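Local coordinates for protein cyanuric acid amidohydrolase (Azorhizobium caulinodans, PDB 4NQ3) that hydrolyses cyanuric acid, opening its s-triazine ring to give carboxybiuret in the breakdown of herbicides such as atrazine, at residues 44-49 against 308-313; 319-324 against 330-335; 153-158 against 189-194; 89-94 against 281-286. All blocks are in the same frame, centred on the assembly; numbering follows the deposited sequence.

Contact 1 of 4, residues 44-49 against 308-313; sequences NGCVND and SPTRHA. With BR8 (barbituric acid), chain C.
The side-chain nitrogen ND2 of N44, the residue packed against R311, has two partners: it donates a nearly straight bond to N48 OD1 (3.0 Å, 173°), with the acceptor in its own amide plane, and a weak one to D306 OD1 of a second subunit. The other end of the amide turns back on the loop, where N44 OD1 takes the backbone N-H of C46 at 2.8 Å from above the carbonyl plane. This is an Asx turn, made possible by CG lying between the backbone N and the carbonyl carbon (chi1 61°). N44 CB lies over one face of the R311 guanidinium, off-centre toward its rim, 3.5 Å from R311 NE. R311 CD approaches N44 O at 3.3 Å; the arginine chain bends at chi2 and chi3, and NH1 forms a salt bridge with E83. The loop 44-49, between strand 34-41 and helix 51-67, thus meets the start of helix 309-325, joining what are assigned as the first and third repeating units beside the substrate pocket. C46 SG packs 3.7 Å from OG of S308, which precedes the helix without capping it through its side chain, and stands 4.1 Å from T310 OG1; T310 is predicted to matter for substrate specificity. Next to the Asx turn, G45 donates its N-H to D49 OD2, while G45 O faces barbituric acid, 3.3 Å from the ligand's C2.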
loop_
_atom_site.group_PDB
_atom_site.type_symbol
_atom_site.label_atom_id
_atom_site.label_comp_id
_atom_site.label_asym_id
_atom_site.label_seq_id
_atom_site.Cartn_x
_atom_site.Cartn_y
_atom_site.Cartn_z
ATOM N N ASN A 44 5.422 7.179 5.818
ATOM C CA ASN A 44 4.027 6.744 5.902
ATOM C C ASN A 44 3.399 7.056 7.241
ATOM O O ASN A 44 2.197 6.831 7.436
ATOM C CB ASN A 44 3.880 5.249 5.577
ATOM C CG ASN A 44 4.629 4.343 6.526
ATOM O OD1 ASN A 44 5.034 4.740 7.616
ATOM N ND2 ASN A 44 4.801 3.093 6.114
ATOM N N GLY A 45 4.209 7.590 8.154
ATOM C CA GLY A 45 3.747 7.967 9.472
ATOM C C GLY A 45 3.422 6.796 10.386
ATOM O O GLY A 45 2.812 6.983 11.428
ATOM N N CYS A 46 3.821 5.584 10.028
ATOM C CA CYS A 46 3.480 4.452 10.877
ATOM C C CYS A 46 4.730 3.786 11.441
ATOM O O CYS A 46 5.643 4.484 11.918
ATOM C CB CYS A 46 2.606 3.462 10.112
ATOM S SG CYS A 46 1.038 4.263 9.545
ATOM N N VAL A 47 4.803 2.461 11.434
ATOM C CA VAL A 47 5.919 1.862 12.150
ATOM C C VAL A 47 7.216 2.014 11.377
ATOM O O VAL A 47 8.189 2.562 11.900
ATOM C CB VAL A 47 5.700 0.389 12.458
ATOM C CG1 VAL A 47 6.967 -0.167 13.087
ATOM C CG2 VAL A 47 4.521 0.209 13.398
ATOM N N ASN A 48 7.236 1.507 10.146
ATOM C CA ASN A 48 8.416 1.545 9.276
ATOM C C ASN A 48 8.492 2.822 8.465
ATOM O O ASN A 48 8.456 2.806 7.239
ATOM C CB ASN A 48 8.399 0.350 8.342
ATOM C CG ASN A 48 7.148 0.316 7.458
ATOM O OD1 ASN A 48 6.115 0.926 7.772
ATOM N ND2 ASN A 48 7.217 -0.451 6.387
ATOM N N ASP A 49 8.579 3.935 9.170
ATOM C CA ASP A 49 8.742 5.230 8.573
ATOM C C ASP A 49 10.108 5.726 8.974
ATOM O O ASP A 49 10.318 6.088 10.123
ATOM C CB ASP A 49 7.641 6.180 9.038
ATOM C CG ASP A 49 7.792 7.603 8.471
ATOM O OD1 ASP A 49 8.910 8.006 8.015
ATOM O OD2 ASP A 49 6.765 8.327 8.490
ATOM N N SER A 308 -3.349 2.011 5.993
ATOM C CA SER A 308 -3.502 2.086 7.456
ATOM C C SER A 308 -4.376 3.288 7.896
ATOM O O SER A 308 -4.229 4.387 7.366
ATOM C CB SER A 308 -2.104 2.149 8.094
ATOM O OG SER A 308 -2.180 2.527 9.444
ATOM N N PRO A 309 -5.278 3.088 8.875
ATOM C CA PRO A 309 -6.312 4.084 9.211
ATOM C C PRO A 309 -5.830 5.527 9.387
ATOM O O PRO A 309 -6.359 6.420 8.743
ATOM C CB PRO A 309 -6.865 3.571 10.530
ATOM C CG PRO A 309 -6.624 2.121 10.482
ATOM C CD PRO A 309 -5.304 1.947 9.794
ATOM N N THR A 310 -4.794 5.757 10.175
ATOM C CA THR A 310 -4.301 7.122 10.364
ATOM C C THR A 310 -3.872 7.788 9.073
ATOM O O THR A 310 -3.961 9.013 8.935
ATOM C CB THR A 310 -3.135 7.131 11.258
ATOM O OG1 THR A 310 -2.362 5.956 10.969
ATOM C CG2 THR A 310 -3.607 7.107 12.682
ATOM N N ARG A 311 -3.385 6.977 8.137
ATOM C CA ARG A 311 -3.046 7.462 6.810
ATOM C C ARG A 311 -4.278 8.106 6.142
ATOM O O ARG A 311 -4.182 9.222 5.590
ATOM C CB ARG A 311 -2.500 6.310 5.971
ATOM C CG ARG A 311 -1.337 6.653 5.092
ATOM C CD ARG A 311 -0.168 5.746 5.382
ATOM N NE ARG A 311 0.662 5.500 4.192
ATOM C CZ ARG A 311 1.169 6.444 3.397
ATOM N NH1 ARG A 311 0.926 7.731 3.618
ATOM N NH2 ARG A 311 1.918 6.095 2.357
ATOM N N HIS A 312 -5.433 7.428 6.234
ATOM C CA HIS A 312 -6.706 7.993 5.770
ATOM C C HIS A 312 -7.031 9.273 6.534
ATOM O O HIS A 312 -7.143 10.340 5.943
ATOM C CB HIS A 312 -7.870 7.003 5.955
ATOM C CG HIS A 312 -7.907 5.895 4.945
ATOM N ND1 HIS A 312 -8.339 6.079 3.647
ATOM C CD2 HIS A 312 -7.590 4.582 5.053
ATOM C CE1 HIS A 312 -8.260 4.935 2.992
ATOM N NE2 HIS A 312 -7.811 4.010 3.823
ATOM N N ALA A 313 -7.127 9.158 7.860
ATOM C CA ALA A 313 -7.552 10.265 8.719
ATOM C C ALA A 313 -6.772 11.532 8.414
ATOM O O ALA A 313 -7.361 12.618 8.291
ATOM C CB ALA A 313 -7.403 9.896 10.191
HETATM N N1 BR8 C . 3.517 9.152 14.053
HETATM C C2 BR8 C . 3.802 9.790 12.896
HETATM O O2 BR8 C . 4.911 9.646 12.420
HETATM N N3 BR8 C . 2.859 10.564 12.280
HETATM C C4 BR8 C . 1.557 10.726 12.818
HETATM O O4 BR8 C . 0.735 11.424 12.232
HETATM C C5 BR8 C . 1.122 10.093 14.141
HETATM C C6 BR8 C . 2.279 9.263 14.679
HETATM O O8 BR8 C . 2.132 8.650 15.712
#

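Contact 2 of 4, residues 319-324 against 330-335; sequences GALAGV and IYVSGG. With BR8 (barbituric acid), chain C.
I330 pushes its terminal methyl, CD1, against the helix at L321 and A322, overlapping backbone and side chain alike. CD1 is 3.9 Å from A322 N and 4.1 Å from A322 CB, and also 4.1 Å from L321 CB, so that one methyl covers the junction between two successive helical residues. The reach comes from the isoleucine's longer branch: CG1 stands between the backbone N and the carbonyl carbon (chi1 59°), and a nearly extended chi2 carries CD1 on toward the helix. L321 also extends past I330, meeting V332 through one branch only, with CD1 4.5 Å from V332 CG2. The side chains that meet are all aliphatic and buried, and I330 and V332 face the helix from the same side of the chain.

Farther along the segment the chemistry changes. G334 gives its backbone N-H to O4 of barbituric acid at 2.8 Å in a fairly straight bond (167°), and S333, a substrate-binding residue, places OG near that same oxygen while being hydrogen-bonded to K285 NZ. This Ser-Lys pair is consistent with being one of the three potential catalytic dyads of the threefold-symmetric active site. The segment carrying S333 is backed by helix 309-325 at one end and meets the ligand at the other. In the fold, the helix is the connection of a beta-alpha-beta crossover leading from strand 281-286 to its parallel neighbour 331-334; L321 also packs on V282 and A284 of the first strand and on V265 of helix 263-271, while A322 touches I260 of a third subunit.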
loop_
_atom_site.group_PDB
_atom_site.type_symbol
_atom_site.label_atom_id
_atom_site.label_comp_id
_atom_site.label_asym_id
_atom_site.label_seq_id
_atom_site.Cartn_x
_atom_site.Cartn_y
_atom_site.Cartn_z
ATOM N N GLY A 319 -7.301 17.889 4.233
ATOM C CA GLY A 319 -8.125 18.499 3.216
ATOM C C GLY A 319 -9.161 19.438 3.813
ATOM O O GLY A 319 -9.305 20.566 3.349
ATOM N N ALA A 320 -9.876 19.000 4.848
ATOM C CA ALA A 320 -10.871 19.873 5.466
ATOM C C ALA A 320 -10.232 21.197 5.950
ATOM O O ALA A 320 -10.664 22.278 5.549
ATOM C CB ALA A 320 -11.567 19.153 6.624
ATOM N N LEU A 321 -9.169 21.115 6.750
ATOM C CA LEU A 321 -8.504 22.310 7.287
ATOM C C LEU A 321 -7.886 23.201 6.189
ATOM O O LEU A 321 -7.977 24.433 6.238
ATOM C CB LEU A 321 -7.429 21.897 8.291
ATOM C CG LEU A 321 -7.962 21.235 9.554
ATOM C CD1 LEU A 321 -6.845 20.832 10.475
ATOM C CD2 LEU A 321 -8.897 22.151 10.269
ATOM N N ALA A 322 -7.233 22.566 5.220
ATOM C CA ALA A 322 -6.633 23.278 4.101
ATOM C C ALA A 322 -7.686 24.054 3.325
ATOM O O ALA A 322 -7.433 25.153 2.835
ATOM C CB ALA A 322 -5.918 22.306 3.184
ATOM N N GLY A 323 -8.880 23.486 3.233
ATOM C CA GLY A 323 -9.986 24.156 2.575
ATOM C C GLY A 323 -10.425 25.424 3.293
ATOM O O GLY A 323 -11.026 26.320 2.690
ATOM N N VAL A 324 -10.119 25.503 4.582
ATOM C CA VAL A 324 -10.545 26.625 5.401
ATOM C C VAL A 324 -9.452 27.660 5.456
ATOM O O VAL A 324 -9.694 28.866 5.383
ATOM C CB VAL A 324 -10.894 26.185 6.844
ATOM C CG1 VAL A 324 -11.115 27.395 7.733
ATOM C CG2 VAL A 324 -12.123 25.261 6.849
ATOM N N ILE A 330 0.315 22.671 6.523
ATOM C CA ILE A 330 -0.232 22.504 7.874
ATOM C C ILE A 330 0.239 21.210 8.555
ATOM O O ILE A 330 0.502 20.204 7.896
ATOM C CB ILE A 330 -1.774 22.539 7.845
ATOM C CG1 ILE A 330 -2.308 21.437 6.960
ATOM C CG2 ILE A 330 -2.280 23.812 7.208
ATOM C CD1 ILE A 330 -3.718 21.718 6.572
ATOM N N TYR A 331 0.312 21.236 9.881
ATOM C CA TYR A 331 0.790 20.093 10.656
ATOM C C TYR A 331 -0.411 19.269 11.113
ATOM O O TYR A 331 -1.142 19.667 12.001
ATOM C CB TYR A 331 1.651 20.569 11.850
ATOM C CG TYR A 331 2.108 19.457 12.786
ATOM C CD1 TYR A 331 1.231 18.897 13.700
ATOM C CD2 TYR A 331 3.414 18.974 12.767
ATOM C CE1 TYR A 331 1.617 17.889 14.554
ATOM C CE2 TYR A 331 3.814 17.955 13.632
ATOM C CZ TYR A 331 2.897 17.416 14.523
ATOM O OH TYR A 331 3.226 16.398 15.404
ATOM N N VAL A 332 -0.646 18.147 10.451
ATOM C CA VAL A 332 -1.724 17.230 10.815
ATOM C C VAL A 332 -1.172 15.868 11.174
ATOM O O VAL A 332 -0.432 15.274 10.415
ATOM C CB VAL A 332 -2.717 17.046 9.676
ATOM C CG1 VAL A 332 -3.823 16.094 10.095
ATOM C CG2 VAL A 332 -3.271 18.386 9.258
ATOM N N SER A 333 -1.599 15.352 12.307
ATOM C CA SER A 333 -1.025 14.159 12.906
ATOM C C SER A 333 -2.144 13.140 13.184
ATOM O O SER A 333 -3.212 13.517 13.655
ATOM C CB SER A 333 -0.294 14.544 14.188
ATOM O OG SER A 333 0.047 13.400 14.927
ATOM N N GLY A 334 -1.922 11.867 12.873
ATOM C CA GLY A 334 -2.994 10.877 12.938
ATOM C C GLY A 334 -3.046 10.117 14.249
ATOM O O GLY A 334 -2.040 9.988 14.923
ATOM N N GLY A 335 -4.220 9.612 14.608
ATOM C CA GLY A 335 -4.384 8.798 15.801
ATOM C C GLY A 335 -4.616 9.648 17.035
ATOM O O GLY A 335 -3.679 10.205 17.612
HETATM N N1 BR8 C . 3.517 9.152 14.053
HETATM C C2 BR8 C . 3.802 9.790 12.896
HETATM O O2 BR8 C . 4.911 9.646 12.420
HETATM N N3 BR8 C . 2.859 10.564 12.280
HETATM C C4 BR8 C . 1.557 10.726 12.818
HETATM O O4 BR8 C . 0.735 11.424 12.232
HETATM C C5 BR8 C . 1.122 10.093 14.141
HETATM C C6 BR8 C . 2.279 9.263 14.679
HETATM O O8 BR8 C . 2.132 8.650 15.712
#

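Contact 3 of 4, residues 153-158 against 189-194; sequences VQVKCP and GASALG
Neither segment brings a flat group into the meeting of V155 and C157 with S191; Q127 of helix 125-141 packs against both C157 and S191, while the Q154 amide lies on the far side of the strand, its NE2 making a weak, bent bond to V155 O (3.3 Å, 127°). The contact itself is made by small groups. S191 points from its helix toward the strand and sits against both residues: its CB is 4.0 Å from V155 CG1, and its OG comes to 3.6 Å from C157 CB. V155 offers the branch that lies anti to its backbone N (chi1 166°). The S191 hydroxyl makes its polar bond back along its own helix, to S187 O, which satisfies it within this buried setting, and C157 SG stands beside it at 4.1 Å. Between V155 and C157, K156 points away from the helix, its NZ hydrogen-bonded to OG of S226. One face of the strand is thus pressed on helix 180-199 while the other presents the active-site lysine to its nucleophilic serine. Strand 150-157, the helix and the parallel strand 223-227 form a beta-alpha-beta crossover, and the arrangement is that of the Ser-Lys dyad site of this cyclic amide hydrolase family.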
loop_
_atom_site.group_PDB
_atom_site.type_symbol
_atom_site.label_atom_id
_atom_site.label_comp_id
_atom_site.label_asym_id
_atom_site.label_seq_id
_atom_site.Cartn_x
_atom_site.Cartn_y
_atom_site.Cartn_z
ATOM N N VAL A 153 -0.093 20.709 23.934
ATOM C CA VAL A 153 1.078 19.974 24.382
ATOM C C VAL A 153 1.435 18.887 23.374
ATOM O O VAL A 153 0.697 17.912 23.207
ATOM C CB VAL A 153 0.861 19.366 25.759
ATOM C CG1 VAL A 153 2.122 18.647 26.226
ATOM C CG2 VAL A 153 0.503 20.471 26.710
ATOM N N GLN A 154 2.551 19.088 22.672
ATOM C CA GLN A 154 3.053 18.121 21.701
ATOM C C GLN A 154 3.946 17.112 22.403
ATOM O O GLN A 154 4.789 17.493 23.172
ATOM C CB GLN A 154 3.811 18.850 20.592
ATOM C CG GLN A 154 4.348 17.978 19.503
ATOM C CD GLN A 154 3.266 17.201 18.816
ATOM O OE1 GLN A 154 2.299 17.765 18.298
ATOM N NE2 GLN A 154 3.403 15.884 18.825
ATOM N N VAL A 155 3.748 15.831 22.155
ATOM C CA VAL A 155 4.615 14.810 22.716
ATOM C C VAL A 155 5.064 13.856 21.614
ATOM O O VAL A 155 4.254 13.399 20.809
ATOM C CB VAL A 155 3.925 14.021 23.843
ATOM C CG1 VAL A 155 4.700 12.752 24.188
ATOM C CG2 VAL A 155 3.797 14.885 25.044
ATOM N N LYS A 156 6.363 13.578 21.574
ATOM C CA LYS A 156 6.898 12.563 20.691
ATOM C C LYS A 156 7.153 11.333 21.538
ATOM O O LYS A 156 7.876 11.414 22.527
ATOM C CB LYS A 156 8.182 13.035 20.034
ATOM C CG LYS A 156 8.691 12.091 18.972
ATOM C CD LYS A 156 7.859 12.214 17.757
ATOM C CE LYS A 156 7.836 10.938 16.952
ATOM N NZ LYS A 156 6.846 11.017 15.830
ATOM N N CYS A 157 6.535 10.207 21.195
ATOM C CA CYS A 157 6.676 9.018 22.039
ATOM C C CYS A 157 7.138 7.813 21.236
ATOM O O CYS A 157 7.004 7.789 20.019
ATOM C CB CYS A 157 5.353 8.683 22.718
ATOM S SG CYS A 157 4.009 8.511 21.501
ATOM N N PRO A 158 7.629 6.780 21.926
ATOM C CA PRO A 158 8.215 5.620 21.256
ATOM C C PRO A 158 7.160 4.651 20.771
ATOM O O PRO A 158 5.979 4.997 20.834
ATOM C CB PRO A 158 9.089 4.994 22.352
ATOM C CG PRO A 158 8.436 5.374 23.601
ATOM C CD PRO A 158 7.869 6.747 23.379
ATOM N N GLY A 189 -1.765 7.104 23.377
ATOM C CA GLY A 189 -2.824 7.143 24.365
ATOM C C GLY A 189 -2.313 7.364 25.771
ATOM O O GLY A 189 -2.838 8.221 26.489
ATOM N N ALA A 190 -1.311 6.581 26.177
ATOM C CA ALA A 190 -0.725 6.741 27.506
ATOM C C ALA A 190 -0.127 8.132 27.671
ATOM O O ALA A 190 -0.327 8.783 28.682
ATOM C CB ALA A 190 0.307 5.694 27.768
ATOM N N SER A 191 0.596 8.594 26.666
ATOM C CA SER A 191 1.128 9.947 26.694
ATOM C C SER A 191 0.029 10.994 26.823
ATOM O O SER A 191 0.166 11.958 27.570
ATOM C CB SER A 191 1.936 10.215 25.430
ATOM O OG SER A 191 3.058 9.358 25.402
ATOM N N ALA A 192 -1.067 10.811 26.099
ATOM C CA ALA A 192 -2.159 11.765 26.161
ATOM C C ALA A 192 -2.751 11.822 27.581
ATOM O O ALA A 192 -3.017 12.900 28.112
ATOM C CB ALA A 192 -3.224 11.403 25.143
ATOM N N LEU A 193 -2.922 10.668 28.217
ATOM C CA LEU A 193 -3.471 10.660 29.570
ATOM C C LEU A 193 -2.496 11.331 30.518
ATOM O O LEU A 193 -2.893 12.001 31.468
ATOM C CB LEU A 193 -3.768 9.238 30.022
ATOM C CG LEU A 193 -5.010 8.770 29.282
ATOM C CD1 LEU A 193 -5.282 7.290 29.504
ATOM C CD2 LEU A 193 -6.177 9.652 29.674
ATOM N N GLY A 194 -1.206 11.150 30.248
ATOM C CA GLY A 194 -0.163 11.808 31.015
ATOM C C GLY A 194 -0.301 13.317 30.911
ATOM O O GLY A 194 -0.231 14.014 31.930
#

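Contact 4 of 4, residues 89-94 against 281-286; sequences HFLVFE and IVLAKA
H89 points toward 281-286 but stops short of it, its ND1 bonded to S87 O, and L91, two residues on, touches I281 and L283. Strand 89-97 belongs to the sheet of what is assigned as the first repeating unit and 281-286 to that of the third; they are not sheet neighbours but lie in separate sheets that meet through side chains, consistent with the pseudo-threefold arrangement of the monomer. L91 carries the contact with a single methyl: its CD2 lies 4.0 Å from I281 CG2 and 3.7 Å from L283 CD2, meeting one methyl of each, the two lying side by side before it. The leucine crosses both partners at a slant. I281 supplies its short branch: with CG1 beside the backbone N (chi1 -66°), CG2 is anti to it. L283 bends inward so that its end approaches closer than its CB direction would suggest. All three of these aliphatic residues are buried, and around them L91 also packs on R8 and F38, and I281 on V6. Two residues beyond L91, the end of the F93 side chain comes nearer to 281-286 than its CB direction implies; the ring meets F38 edge-to-face, and its outermost atom, CZ, stays 4.9 Å from L283 CD1.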
loop_
_atom_site.group_PDB
_atom_site.type_symbol
_atom_site.label_atom_id
_atom_site.label_comp_id
_atom_site.label_asym_id
_atom_site.label_seq_id
_atom_site.Cartn_x
_atom_site.Cartn_y
_atom_site.Cartn_z
ATOM N N HIS A 89 7.157 20.090 5.739
ATOM C CA HIS A 89 7.816 21.280 6.291
ATOM C C HIS A 89 8.335 21.108 7.715
ATOM O O HIS A 89 7.993 20.141 8.399
ATOM C CB HIS A 89 6.850 22.449 6.270
ATOM C CG HIS A 89 5.663 22.238 7.145
ATOM N ND1 HIS A 89 4.614 21.427 6.777
ATOM C CD2 HIS A 89 5.365 22.709 8.377
ATOM C CE1 HIS A 89 3.707 21.416 7.739
ATOM N NE2 HIS A 89 4.138 22.189 8.722
ATOM N N PHE A 90 9.181 22.045 8.135
ATOM C CA PHE A 90 9.623 22.163 9.527
ATOM C C PHE A 90 8.962 23.372 10.205
ATOM O O PHE A 90 8.735 24.397 9.582
ATOM C CB PHE A 90 11.145 22.314 9.618
ATOM C CG PHE A 90 11.896 21.112 9.165
ATOM C CD1 PHE A 90 11.430 19.840 9.448
ATOM C CD2 PHE A 90 13.072 21.250 8.436
ATOM C CE1 PHE A 90 12.129 18.714 9.008
ATOM C CE2 PHE A 90 13.785 20.133 7.995
ATOM C CZ PHE A 90 13.317 18.865 8.278
ATOM N N LEU A 91 8.665 23.239 11.486
ATOM C CA LEU A 91 8.209 24.330 12.321
ATOM C C LEU A 91 9.251 24.594 13.403
ATOM O O LEU A 91 9.365 23.805 14.350
ATOM C CB LEU A 91 6.900 23.951 12.967
ATOM C CG LEU A 91 5.982 25.105 13.219
ATOM C CD1 LEU A 91 5.942 25.941 11.962
ATOM C CD2 LEU A 91 4.631 24.522 13.557
ATOM N N VAL A 92 10.028 25.669 13.289
ATOM C CA VAL A 92 11.053 25.936 14.299
ATOM C C VAL A 92 10.549 26.914 15.341
ATOM O O VAL A 92 10.063 27.988 15.001
ATOM C CB VAL A 92 12.334 26.507 13.703
ATOM C CG1 VAL A 92 13.323 26.779 14.828
ATOM C CG2 VAL A 92 12.939 25.521 12.729
ATOM N N PHE A 93 10.666 26.526 16.605
ATOM C CA PHE A 93 10.235 27.323 17.756
ATOM C C PHE A 93 11.443 27.920 18.457
ATOM O O PHE A 93 12.244 27.176 19.041
ATOM C CB PHE A 93 9.457 26.453 18.736
ATOM C CG PHE A 93 8.111 26.026 18.230
ATOM C CD1 PHE A 93 7.008 26.863 18.361
ATOM C CD2 PHE A 93 7.942 24.786 17.637
ATOM C CE1 PHE A 93 5.752 26.464 17.896
ATOM C CE2 PHE A 93 6.693 24.373 17.167
ATOM C CZ PHE A 93 5.593 25.215 17.298
ATOM N N GLU A 94 11.570 29.245 18.413
ATOM C CA GLU A 94 12.730 29.941 18.957
ATOM C C GLU A 94 12.329 30.831 20.115
ATOM O O GLU A 94 11.268 31.411 20.093
ATOM C CB GLU A 94 13.376 30.781 17.852
ATOM C CG GLU A 94 14.649 31.530 18.228
ATOM C CD GLU A 94 15.130 32.444 17.099
ATOM O OE1 GLU A 94 14.390 32.553 16.096
ATOM O OE2 GLU A 94 16.227 33.055 17.205
ATOM N N ILE A 281 -0.653 29.361 11.091
ATOM C CA ILE A 281 -0.028 28.105 11.464
ATOM C C ILE A 281 -1.068 27.191 12.099
ATOM O O ILE A 281 -1.733 27.596 13.062
ATOM C CB ILE A 281 1.095 28.339 12.460
ATOM C CG1 ILE A 281 2.224 29.123 11.811
ATOM C CG2 ILE A 281 1.572 27.014 13.049
ATOM C CD1 ILE A 281 3.288 29.459 12.785
ATOM N N VAL A 282 -1.197 25.964 11.600
ATOM C CA VAL A 282 -2.214 25.049 12.124
ATOM C C VAL A 282 -1.607 23.745 12.612
ATOM O O VAL A 282 -0.829 23.124 11.898
ATOM C CB VAL A 282 -3.285 24.723 11.062
ATOM C CG1 VAL A 282 -4.429 23.957 11.693
ATOM C CG2 VAL A 282 -3.792 26.007 10.405
ATOM N N LEU A 283 -1.945 23.336 13.831
ATOM C CA LEU A 283 -1.541 22.019 14.345
ATOM C C LEU A 283 -2.803 21.244 14.711
ATOM O O LEU A 283 -3.604 21.721 15.516
ATOM C CB LEU A 283 -0.645 22.161 15.569
ATOM C CG LEU A 283 0.368 23.297 15.471
ATOM C CD1 LEU A 283 0.946 23.605 16.828
ATOM C CD2 LEU A 283 1.462 22.917 14.530
ATOM N N ALA A 284 -3.012 20.068 14.134
ATOM C CA ALA A 284 -4.261 19.368 14.397
ATOM C C ALA A 284 -4.073 17.867 14.524
ATOM O O ALA A 284 -3.170 17.308 13.913
ATOM C CB ALA A 284 -5.248 19.674 13.320
ATOM N N LYS A 285 -4.916 17.224 15.333
ATOM C CA LYS A 285 -4.955 15.765 15.396
ATOM C C LYS A 285 -6.136 15.229 14.593
ATOM O O LYS A 285 -7.248 15.721 14.722
ATOM C CB LYS A 285 -5.062 15.293 16.832
ATOM C CG LYS A 285 -3.839 15.583 17.638
ATOM C CD LYS A 285 -2.699 14.698 17.192
ATOM C CE LYS A 285 -3.125 13.241 17.169
ATOM N NZ LYS A 285 -1.976 12.420 16.703
ATOM N N ALA A 286 -5.896 14.236 13.750
ATOM C CA ALA A 286 -6.969 13.601 13.004
ATOM C C ALA A 286 -7.076 12.154 13.429
ATOM O O ALA A 286 -6.062 11.482 13.591
ATOM C CB ALA A 286 -6.731 13.696 11.527
#

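All four contacts lie within one chain, with centres 11 to 20 Å apart. By the predicted unit limits, contacts 1 and 4 each join the first repeating unit to the third, whereas contact 2 lies within the third and contact 3 within the second. Along the chain, contact 3 falls between the two segments of contact 4, and both fall between those of contact 1; contact 2 follows them all. Contacts 1 and 2 share helix 309-325 and both touch barbituric acid. Contacts 2 and 4 are the closest pair, using adjacent strands 331-334 and 281-286 of one sheet. Contacts 2 and 3 pack the crossover helix on its second strand in one unit and on its first strand in the other.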